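PDB 2XHS: nuclear hormone receptor FTZ-F1 from Drosophila melanogaster, which probably acts as an orphan nuclear receptor of the NR5A group that regulates transcription, its ligand-binding domain recognising a peptide of Fushi tarazu. Local coordinates for residues 42-47 / 111-117; 23-27 / 98-103; 50-55 / 117-122. All blocks are in the same frame, centred on the assembly; numbering follows the deposited sequence.

Contact 1: 42-47 / 111-117; sequences QVEVDL and LNNGQVF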
loop_
_atom_site.group_PDB
_atom_site.type_symbol
_atom_site.label_atom_id
_atom_site.label_comp_id
_atom_site.label_asym_id
_atom_site.label_seq_id
_atom_site.Cartn_x
_atom_site.Cartn_y
_atom_site.Cartn_z
ATOM N N GLN A 42 -28.850 2.070 6.857
ATOM C CA GLN A 42 -28.942 0.742 6.306
ATOM C C GLN A 42 -29.026 -0.232 7.431
ATOM O O GLN A 42 -28.230 -0.191 8.309
ATOM C CB GLN A 42 -27.727 0.457 5.467
ATOM C CG GLN A 42 -27.766 1.127 4.149
ATOM C CD GLN A 42 -28.470 0.298 3.157
ATOM O OE1 GLN A 42 -28.446 -0.915 3.241
ATOM N NE2 GLN A 42 -29.083 0.932 2.182
ATOM N N VAL A 43 -30.001 -1.106 7.435
ATOM C CA VAL A 43 -30.109 -2.014 8.544
ATOM C C VAL A 43 -28.940 -2.963 8.671
ATOM O O VAL A 43 -28.414 -3.157 9.733
ATOM C CB VAL A 43 -31.360 -2.822 8.400
ATOM C CG1 VAL A 43 -31.822 -3.290 9.729
ATOM C CG2 VAL A 43 -32.402 -1.973 7.752
ATOM N N GLU A 44 -28.563 -3.617 7.598
ATOM C CA GLU A 44 -27.411 -4.478 7.654
ATOM C C GLU A 44 -26.758 -4.487 6.322
ATOM O O GLU A 44 -27.406 -4.277 5.324
ATOM C CB GLU A 44 -27.765 -5.883 8.057
ATOM C CG GLU A 44 -27.769 -6.076 9.516
ATOM C CD GLU A 44 -27.384 -7.470 9.892
ATOM O OE1 GLU A 44 -27.601 -8.373 9.072
ATOM O OE2 GLU A 44 -26.886 -7.679 11.011
ATOM N N VAL A 45 -25.464 -4.737 6.320
ATOM C CA VAL A 45 -24.672 -4.699 5.132
ATOM C C VAL A 45 -23.777 -5.889 5.187
ATOM O O VAL A 45 -23.611 -6.455 6.230
ATOM C CB VAL A 45 -23.864 -3.441 5.125
ATOM C CG1 VAL A 45 -23.252 -3.227 3.805
ATOM C CG2 VAL A 45 -24.757 -2.302 5.407
ATOM N N ASP A 46 -23.215 -6.282 4.059
ATOM C CA ASP A 46 -22.338 -7.417 4.041
ATOM C C ASP A 46 -21.017 -6.829 4.310
ATOM O O ASP A 46 -20.529 -6.033 3.557
ATOM C CB ASP A 46 -22.322 -8.066 2.678
ATOM C CG ASP A 46 -21.603 -9.382 2.674
ATOM O OD1 ASP A 46 -21.786 -10.173 3.593
ATOM O OD2 ASP A 46 -20.859 -9.654 1.743
ATOM N N LEU A 47 -20.457 -7.197 5.436
ATOM C CA LEU A 47 -19.205 -6.650 5.850
ATOM C C LEU A 47 -18.095 -7.021 4.928
ATOM O O LEU A 47 -17.205 -6.244 4.727
ATOM C CB LEU A 47 -18.909 -7.011 7.282
ATOM C CG LEU A 47 -19.880 -6.327 8.223
ATOM C CD1 LEU A 47 -19.618 -6.748 9.605
ATOM C CD2 LEU A 47 -19.726 -4.875 8.116
ATOM N N LEU A 111 -19.915 1.148 13.481
ATOM C CA LEU A 111 -20.394 1.712 12.261
ATOM C C LEU A 111 -21.486 2.742 12.260
ATOM O O LEU A 111 -21.746 3.313 11.232
ATOM C CB LEU A 111 -20.812 0.598 11.357
ATOM C CG LEU A 111 -19.696 0.121 10.475
ATOM C CD1 LEU A 111 -20.258 -0.929 9.628
ATOM C CD2 LEU A 111 -19.246 1.249 9.652
ATOM N N ASN A 112 -22.087 3.002 13.411
ATOM C CA ASN A 112 -23.198 3.933 13.479
ATOM C C ASN A 112 -24.388 3.106 13.060
ATOM O O ASN A 112 -25.523 3.578 13.004
ATOM C CB ASN A 112 -22.996 5.102 12.516
ATOM C CG ASN A 112 -21.984 6.108 13.026
ATOM O OD1 ASN A 112 -21.418 5.946 14.106
ATOM N ND2 ASN A 112 -21.751 7.158 12.247
ATOM N N ASN A 113 -24.095 1.842 12.777
ATOM C CA ASN A 113 -25.091 0.879 12.453
ATOM C C ASN A 113 -25.268 0.031 13.616
ATOM O O ASN A 113 -26.187 -0.712 13.672
ATOM C CB ASN A 113 -24.574 -0.041 11.391
ATOM C CG ASN A 113 -25.237 0.165 10.131
ATOM O OD1 ASN A 113 -25.852 1.184 9.925
ATOM N ND2 ASN A 113 -25.145 -0.794 9.263
ATOM N N GLY A 114 -24.342 0.103 14.537
ATOM C CA GLY A 114 -24.337 -0.833 15.624
ATOM C C GLY A 114 -23.644 -2.046 15.081
ATOM O O GLY A 114 -23.546 -3.067 15.718
ATOM N N GLN A 115 -23.147 -1.900 13.874
ATOM C CA GLN A 115 -22.400 -2.931 13.228
ATOM C C GLN A 115 -20.947 -2.555 13.399
ATOM O O GLN A 115 -20.622 -1.411 13.577
ATOM C CB GLN A 115 -22.791 -2.978 11.769
ATOM C CG GLN A 115 -23.214 -4.332 11.281
ATOM C CD GLN A 115 -23.805 -4.273 9.921
ATOM O OE1 GLN A 115 -24.495 -3.342 9.586
ATOM N NE2 GLN A 115 -23.542 -5.266 9.128
ATOM N N VAL A 116 -20.063 -3.524 13.361
ATOM C CA VAL A 116 -18.671 -3.251 13.600
ATOM C C VAL A 116 -17.811 -3.636 12.419
ATOM O O VAL A 116 -17.896 -4.732 11.948
ATOM C CB VAL A 116 -18.216 -4.008 14.849
ATOM C CG1 VAL A 116 -16.741 -3.914 15.036
ATOM C CG2 VAL A 116 -18.906 -3.464 16.038
ATOM N N PHE A 117 -16.953 -2.735 11.971
ATOM C CA PHE A 117 -16.086 -3.026 10.854
ATOM C C PHE A 117 -14.689 -3.315 11.303
ATOM O O PHE A 117 -14.111 -2.543 12.000
ATOM C CB PHE A 117 -16.047 -1.865 9.878
ATOM C CG PHE A 117 -15.302 -2.166 8.623
ATOM C CD1 PHE A 117 -15.851 -2.958 7.656
ATOM C CD2 PHE A 117 -14.049 -1.679 8.413
ATOM C CE1 PHE A 117 -15.177 -3.229 6.543
ATOM C CE2 PHE A 117 -13.391 -1.969 7.309
ATOM C CZ PHE A 117 -13.954 -2.733 6.372
#
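The Phe117 ring meets Leu47 at its CE1 edge, where Leu47 O lies near the ring plane, while Leu47 CD2 packs beside Phe117 CD1 at 4.3 Å. The other flat group is the Gln115 amide: Val45 O sits in its plane, and Leu47 CD2 lies off that plane, 4.0 Å from Gln115 NE2. Gln115 and Phe117 belong to the small β-hairpin of the nuclear receptor ligand-binding domain, strands 108-110 and 116-118, and the contact lays its turn against the loop that leads into helix 47-67. Gln115 runs out extended beyond CG (chi2 170°), which carries its amide across to the loop. There NE2 donates to Val45 O at 3.1 Å, bent at the hydrogen (138°), with the donor tilted 25° from the carbonyl plane. The chains of Leu47 and Gln115 slide past each other in opposite directions, so the leucine packs alongside the amide. With an alanine here, Val45 O would probably lose its donor from the hairpin and Leu47 the surface along which it lies. The CA-CB bond of Val45 heads for the hairpin, and its side chain crosses that of Asn113 at about a right angle. At the start of the helix, Asp46 is the N-cap and makes a weak bond to Glu49 N. The hairpin turn itself is closed by Leu111 N, which donates to Gln115 O at 2.7 Å.

Contact 2: 23-27 / 98-103; sequences DDREW and HHRIHN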
loop_
_atom_site.group_PDB
_atom_site.type_symbol
_atom_site.label_atom_id
_atom_site.label_comp_id
_atom_site.label_asym_id
_atom_site.label_seq_id
_atom_site.Cartn_x
_atom_site.Cartn_y
_atom_site.Cartn_z
ATOM N N ASP A 23 -0.816 12.218 1.144
ATOM C CA ASP A 23 -1.727 12.927 1.991
ATOM C C ASP A 23 -2.383 11.884 2.843
ATOM O O ASP A 23 -3.296 11.249 2.419
ATOM C CB ASP A 23 -2.776 13.641 1.173
ATOM C CG ASP A 23 -3.331 14.850 1.871
ATOM O OD1 ASP A 23 -3.463 14.832 3.096
ATOM O OD2 ASP A 23 -3.663 15.826 1.192
ATOM N N ASP A 24 -1.898 11.703 4.052
ATOM C CA ASP A 24 -2.462 10.742 4.953
ATOM C C ASP A 24 -3.858 11.160 5.245
ATOM O O ASP A 24 -4.727 10.353 5.418
ATOM C CB ASP A 24 -1.691 10.674 6.265
ATOM C CG ASP A 24 -0.462 9.863 6.169
ATOM O OD1 ASP A 24 -0.307 9.154 5.189
ATOM O OD2 ASP A 24 0.346 9.915 7.085
ATOM N N ARG A 25 -4.080 12.446 5.334
ATOM C CA ARG A 25 -5.383 12.904 5.725
ATOM C C ARG A 25 -6.456 12.496 4.766
ATOM O O ARG A 25 -7.544 12.135 5.159
ATOM C CB ARG A 25 -5.371 14.405 5.879
ATOM C CG ARG A 25 -5.074 14.844 7.283
ATOM C CD ARG A 25 -5.565 16.240 7.532
ATOM N NE ARG A 25 -4.559 17.005 8.242
ATOM C CZ ARG A 25 -3.990 18.100 7.766
ATOM N NH1 ARG A 25 -4.363 18.580 6.599
ATOM N NH2 ARG A 25 -3.070 18.729 8.470
ATOM N N GLU A 26 -6.147 12.593 3.500
ATOM C CA GLU A 26 -7.090 12.256 2.488
ATOM C C GLU A 26 -7.426 10.801 2.593
ATOM O O GLU A 26 -8.545 10.399 2.387
ATOM C CB GLU A 26 -6.498 12.550 1.146
ATOM C CG GLU A 26 -7.492 12.811 0.104
ATOM C CD GLU A 26 -6.828 13.231 -1.149
ATOM O OE1 GLU A 26 -5.630 13.530 -1.090
ATOM O OE2 GLU A 26 -7.493 13.280 -2.198
ATOM N N TRP A 27 -6.437 9.997 2.896
ATOM C CA TRP A 27 -6.669 8.592 2.993
ATOM C C TRP A 27 -7.622 8.229 4.071
ATOM O O TRP A 27 -8.509 7.471 3.858
ATOM C CB TRP A 27 -5.364 7.931 3.328
ATOM C CG TRP A 27 -5.372 6.492 3.162
ATOM C CD1 TRP A 27 -5.107 5.821 2.039
ATOM C CD2 TRP A 27 -5.640 5.522 4.156
ATOM N NE1 TRP A 27 -5.190 4.491 2.253
ATOM C CE2 TRP A 27 -5.515 4.282 3.557
ATOM C CE3 TRP A 27 -5.968 5.584 5.498
ATOM C CZ2 TRP A 27 -5.706 3.122 4.240
ATOM C CZ3 TRP A 27 -6.169 4.443 6.161
ATOM C CH2 TRP A 27 -6.032 3.225 5.546
ATOM N N HIS A 98 1.654 1.286 7.587
ATOM C CA HIS A 98 1.932 2.662 7.879
ATOM C C HIS A 98 0.924 3.351 8.759
ATOM O O HIS A 98 1.262 4.061 9.638
ATOM C CB HIS A 98 1.991 3.353 6.554
ATOM C CG HIS A 98 1.931 4.834 6.615
ATOM N ND1 HIS A 98 0.977 5.558 5.958
ATOM C CD2 HIS A 98 2.749 5.728 7.189
ATOM C CE1 HIS A 98 1.183 6.837 6.156
ATOM N NE2 HIS A 98 2.252 6.964 6.904
ATOM N N HIS A 99 -0.333 3.197 8.461
ATOM C CA HIS A 99 -1.369 3.818 9.232
ATOM C C HIS A 99 -1.558 3.281 10.597
ATOM O O HIS A 99 -1.894 3.972 11.501
ATOM C CB HIS A 99 -2.646 3.803 8.448
ATOM C CG HIS A 99 -2.588 4.675 7.254
ATOM N ND1 HIS A 99 -2.671 6.035 7.331
ATOM C CD2 HIS A 99 -2.401 4.387 5.957
ATOM C CE1 HIS A 99 -2.561 6.548 6.131
ATOM N NE2 HIS A 99 -2.399 5.567 5.276
ATOM N N ARG A 100 -1.407 1.996 10.721
ATOM C CA ARG A 100 -1.604 1.379 11.974
ATOM C C ARG A 100 -0.572 1.900 12.901
ATOM O O ARG A 100 -0.825 2.088 14.057
ATOM C CB ARG A 100 -1.465 -0.107 11.827
ATOM C CG ARG A 100 -2.521 -0.863 12.504
ATOM C CD ARG A 100 -2.013 -2.180 12.918
ATOM N NE ARG A 100 -2.948 -2.884 13.774
ATOM C CZ ARG A 100 -2.600 -3.841 14.604
ATOM N NH1 ARG A 100 -1.354 -4.212 14.685
ATOM N NH2 ARG A 100 -3.496 -4.433 15.336
ATOM N N ILE A 101 0.633 2.070 12.410
ATOM C CA ILE A 101 1.684 2.548 13.266
ATOM C C ILE A 101 1.788 4.029 13.372
ATOM O O ILE A 101 1.831 4.563 14.441
ATOM C CB ILE A 101 3.025 2.163 12.738
ATOM C CG1 ILE A 101 3.363 0.736 13.078
ATOM C CG2 ILE A 101 4.023 2.993 13.378
ATOM C CD1 ILE A 101 4.353 0.149 12.197
ATOM N N HIS A 102 1.904 4.698 12.253
ATOM C CA HIS A 102 2.013 6.133 12.243
ATOM C C HIS A 102 0.825 6.931 12.676
ATOM O O HIS A 102 0.977 7.930 13.302
ATOM C CB HIS A 102 2.412 6.611 10.876
ATOM C CG HIS A 102 3.669 6.011 10.373
ATOM N ND1 HIS A 102 4.769 5.830 11.161
ATOM C CD2 HIS A 102 4.012 5.576 9.149
ATOM C CE1 HIS A 102 5.727 5.279 10.457
ATOM N NE2 HIS A 102 5.295 5.125 9.228
ATOM N N ASN A 103 -0.361 6.525 12.280
ATOM C CA ASN A 103 -1.551 7.312 12.491
ATOM C C ASN A 103 -2.587 6.798 13.439
ATOM O O ASN A 103 -3.677 7.289 13.473
ATOM C CB ASN A 103 -2.190 7.607 11.165
ATOM C CG ASN A 103 -1.233 8.171 10.207
ATOM O OD1 ASN A 103 -0.577 9.117 10.499
ATOM N ND2 ASN A 103 -1.149 7.600 9.050
#
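Trp27 and His99 form an offset stack, the imidazole lying over the six-membered ring of the indole with centroids 3.8 Å apart and planes only 8° from parallel. With CG anti to the backbone N (chi1 -167°), Trp27 holds its indole against His99. His99 NE2 is 3.4 Å from Trp27 CD2, toward the rim of the indole, while Trp27 CE3 stands over the centre of the imidazole. On the opposite face of His99 lies His98 ND1, so the imidazole is sandwiched between its neighbour in the chain and the tryptophan. One helical turn before Trp27, Asp24 directs its carboxylate at both histidines: OD1 comes to the CE1 edge of the His98 ring, in its plane, and is 3.6 Å from His99 CE1. Asp24 OD2 accepts a weak hydrogen bond of 3.4 Å from Asn103 ND2, the two flat groups lying 73° apart.

These groups join the beginning of helix 24-39 to the end of helix 77-102, within the α-helical sandwich of the nuclear receptor ligand-binding domain. As in the NR5A relative LRH-1, the helix ahead of the long helix 47-67 probably serves as an additional layer.

Further out, Asp23 is the N-cap of helix 24-39, its OD1 accepting weakly from Arg25 N, so Asp24 stands in the first turn, where the helix end would probably stabilise a negative charge. Tyr151 stacks on His98. On another side of helix 77-102, Arg100 is fixed by a salt bridge to Asp107 and by hydrogen bonds to Asn135 and Gln138.

Contact 3: 50-55 / 117-122; sequences LMCKVL and FNLMSL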
loop_
_atom_site.group_PDB
_atom_site.type_symbol
_atom_site.label_atom_id
_atom_site.label_comp_id
_atom_site.label_asym_id
_atom_site.label_seq_id
_atom_site.Cartn_x
_atom_site.Cartn_y
_atom_site.Cartn_z
ATOM N N LEU A 50 -18.133 -4.793 1.978
ATOM C CA LEU A 50 -17.710 -3.459 2.329
ATOM C C LEU A 50 -16.221 -3.339 2.329
ATOM O O LEU A 50 -15.669 -2.401 1.834
ATOM C CB LEU A 50 -18.224 -3.133 3.703
ATOM C CG LEU A 50 -18.835 -1.773 3.984
ATOM C CD1 LEU A 50 -18.865 -1.546 5.437
ATOM C CD2 LEU A 50 -18.086 -0.699 3.328
HETATM N N MSE A 51 -15.565 -4.337 2.854
HETATM C CA MSE A 51 -14.149 -4.307 2.931
HETATM C C MSE A 51 -13.625 -4.202 1.547
HETATM O O MSE A 51 -12.682 -3.525 1.305
HETATM C CB MSE A 51 -13.653 -5.580 3.563
HETATM C CG MSE A 51 -12.210 -5.579 3.817
HETATM SE SE MSE A 51 -11.613 -7.273 4.035
HETATM C CE MSE A 51 -11.520 -7.766 2.253
ATOM N N CYS A 52 -14.252 -4.908 0.637
ATOM C CA CYS A 52 -13.894 -4.900 -0.758
ATOM C C CYS A 52 -14.107 -3.565 -1.375
ATOM O O CYS A 52 -13.408 -3.191 -2.278
ATOM C CB CYS A 52 -14.649 -5.948 -1.525
ATOM S SG CYS A 52 -14.036 -7.553 -1.345
ATOM N N LYS A 53 -15.125 -2.869 -0.924
ATOM C CA LYS A 53 -15.405 -1.559 -1.421
ATOM C C LYS A 53 -14.314 -0.618 -1.073
ATOM O O LYS A 53 -13.956 0.235 -1.833
ATOM C CB LYS A 53 -16.718 -1.077 -0.864
ATOM C CG LYS A 53 -17.801 -1.128 -1.870
ATOM C CD LYS A 53 -19.057 -0.546 -1.381
ATOM C CE LYS A 53 -20.018 -1.610 -1.003
ATOM N NZ LYS A 53 -21.378 -1.075 -0.971
ATOM N N VAL A 54 -13.819 -0.755 0.134
ATOM C CA VAL A 54 -12.752 0.066 0.616
ATOM C C VAL A 54 -11.523 -0.200 -0.169
ATOM O O VAL A 54 -10.873 0.696 -0.609
ATOM C CB VAL A 54 -12.458 -0.274 2.046
ATOM C CG1 VAL A 54 -11.319 0.496 2.526
ATOM C CG2 VAL A 54 -13.613 0.039 2.867
ATOM N N LEU A 55 -11.220 -1.459 -0.362
ATOM C CA LEU A 55 -10.068 -1.867 -1.102
ATOM C C LEU A 55 -10.151 -1.405 -2.511
ATOM O O LEU A 55 -9.190 -1.017 -3.092
ATOM C CB LEU A 55 -9.976 -3.365 -1.095
ATOM C CG LEU A 55 -9.686 -4.036 0.216
ATOM C CD1 LEU A 55 -9.825 -5.470 0.032
ATOM C CD2 LEU A 55 -8.329 -3.725 0.634
ATOM N N PHE A 117 -16.953 -2.735 11.971
ATOM C CA PHE A 117 -16.086 -3.026 10.854
ATOM C C PHE A 117 -14.689 -3.315 11.303
ATOM O O PHE A 117 -14.111 -2.543 12.000
ATOM C CB PHE A 117 -16.047 -1.865 9.878
ATOM C CG PHE A 117 -15.302 -2.166 8.623
ATOM C CD1 PHE A 117 -15.851 -2.958 7.656
ATOM C CD2 PHE A 117 -14.049 -1.679 8.413
ATOM C CE1 PHE A 117 -15.177 -3.229 6.543
ATOM C CE2 PHE A 117 -13.391 -1.969 7.309
ATOM C CZ PHE A 117 -13.954 -2.733 6.372
ATOM N N ASN A 118 -14.137 -4.430 10.868
ATOM C CA ASN A 118 -12.802 -4.792 11.228
ATOM C C ASN A 118 -11.872 -4.135 10.288
ATOM O O ASN A 118 -11.671 -4.589 9.214
ATOM C CB ASN A 118 -12.648 -6.278 11.078
ATOM C CG ASN A 118 -11.364 -6.775 11.591
ATOM O OD1 ASN A 118 -10.916 -6.366 12.618
ATOM N ND2 ASN A 118 -10.758 -7.664 10.878
ATOM N N LEU A 119 -11.318 -3.028 10.723
ATOM C CA LEU A 119 -10.380 -2.230 9.976
ATOM C C LEU A 119 -9.128 -2.996 9.725
ATOM O O LEU A 119 -8.498 -2.859 8.730
ATOM C CB LEU A 119 -10.056 -0.969 10.742
ATOM C CG LEU A 119 -11.157 0.055 10.826
ATOM C CD1 LEU A 119 -10.910 0.956 11.959
ATOM C CD2 LEU A 119 -11.134 0.831 9.584
HETATM N N MSE A 120 -8.801 -3.824 10.679
HETATM C CA MSE A 120 -7.628 -4.635 10.700
HETATM C C MSE A 120 -7.633 -5.588 9.544
HETATM O O MSE A 120 -6.611 -5.959 9.053
HETATM C CB MSE A 120 -7.615 -5.374 12.022
HETATM C CG MSE A 120 -6.441 -6.242 12.302
HETATM SE SE MSE A 120 -4.828 -5.353 12.285
HETATM C CE MSE A 120 -3.753 -6.839 12.603
ATOM N N SER A 121 -8.816 -5.961 9.114
ATOM C CA SER A 121 -9.031 -6.842 7.983
ATOM C C SER A 121 -8.494 -6.247 6.743
ATOM O O SER A 121 -7.919 -6.903 5.938
ATOM C CB SER A 121 -10.500 -7.016 7.764
ATOM O OG SER A 121 -10.966 -8.077 8.535
ATOM N N LEU A 122 -8.646 -4.958 6.632
ATOM C CA LEU A 122 -8.275 -4.252 5.466
ATOM C C LEU A 122 -6.846 -4.489 5.215
ATOM O O LEU A 122 -6.413 -4.449 4.112
ATOM C CB LEU A 122 -8.466 -2.790 5.714
ATOM C CG LEU A 122 -9.837 -2.355 5.323
ATOM C CD1 LEU A 122 -9.958 -0.923 5.585
ATOM C CD2 LEU A 122 -9.991 -2.646 3.882
#
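Leu122 sets its two methyl groups against Met51, Val54 and Leu55 on one side of helix 47-67. CD2 meets Met51 CG at 3.7 Å and Leu55 CD2 at 3.8 Å, and CD1 packs against Val54 CG1 at 3.6 Å. The approaches differ: Leu122 runs antiparallel to the side chains of both Met51 and Leu55, but crosses Val54 at about a right angle. Val54 presents CG1 from the position anti to its own backbone N (chi1 177°), the branch that faces the leucine.

A second apolar group is brought in by Phe117. Its far end, CZ, comes to the backbone of the helix itself, 3.8 Å from Met51 CA, which lies near the plane of the ring at its edge; Leu122 CD1 is also at the edge, so the aromatic ring and the leucine abut each other while both lean on the helix. Leu50 CD1 reaches Phe117 CD1 at 4.0 Å, the two side chains meeting at a slant. Met51, a selenomethionine here, has its CG anti to the backbone N and is bent at its last torsion (chi3 79°). Its selenium passes 3.9 Å from Ser121 CB, beside the turn that carries Leu122.

No hydrogen bond joins the two segments; nearly all the residues that touch are buried. Helix 77-102 adds Leu92 against Leu55 and His96 against Leu122, and helix 198-224 places Leu220 on Met51 and Leu55. Packing of this kind, with the chain just past the β-hairpin held against the long helix 47-67, belongs to the inner region of the nuclear receptor ligand-binding fold, where relatives generally keep their ligand pocket; Leu122 and Met51 probably occupy part of that region here.

From the N terminus the chain passes first through 23-27, 42-47 and 50-55, then returns through 98-103, 111-117 and 117-122 in turn. Each contact therefore closes a loop of about 61 to 70 residues, and all three loops cross one another; none nests. Contact 2 ties the start of helix 24-39 to the end of helix 77-102. Contact 1 joins the loop after helix 24-39 to the hairpin, and contact 3 joins helix 47-67 to the end of the hairpin and the chain that follows. Contacts 1 and 3 share Phe117, with centres about 12 Å apart. Contacts 2 and 3 touch where Arg100 NE packs 3.4 Å from Met120 SE.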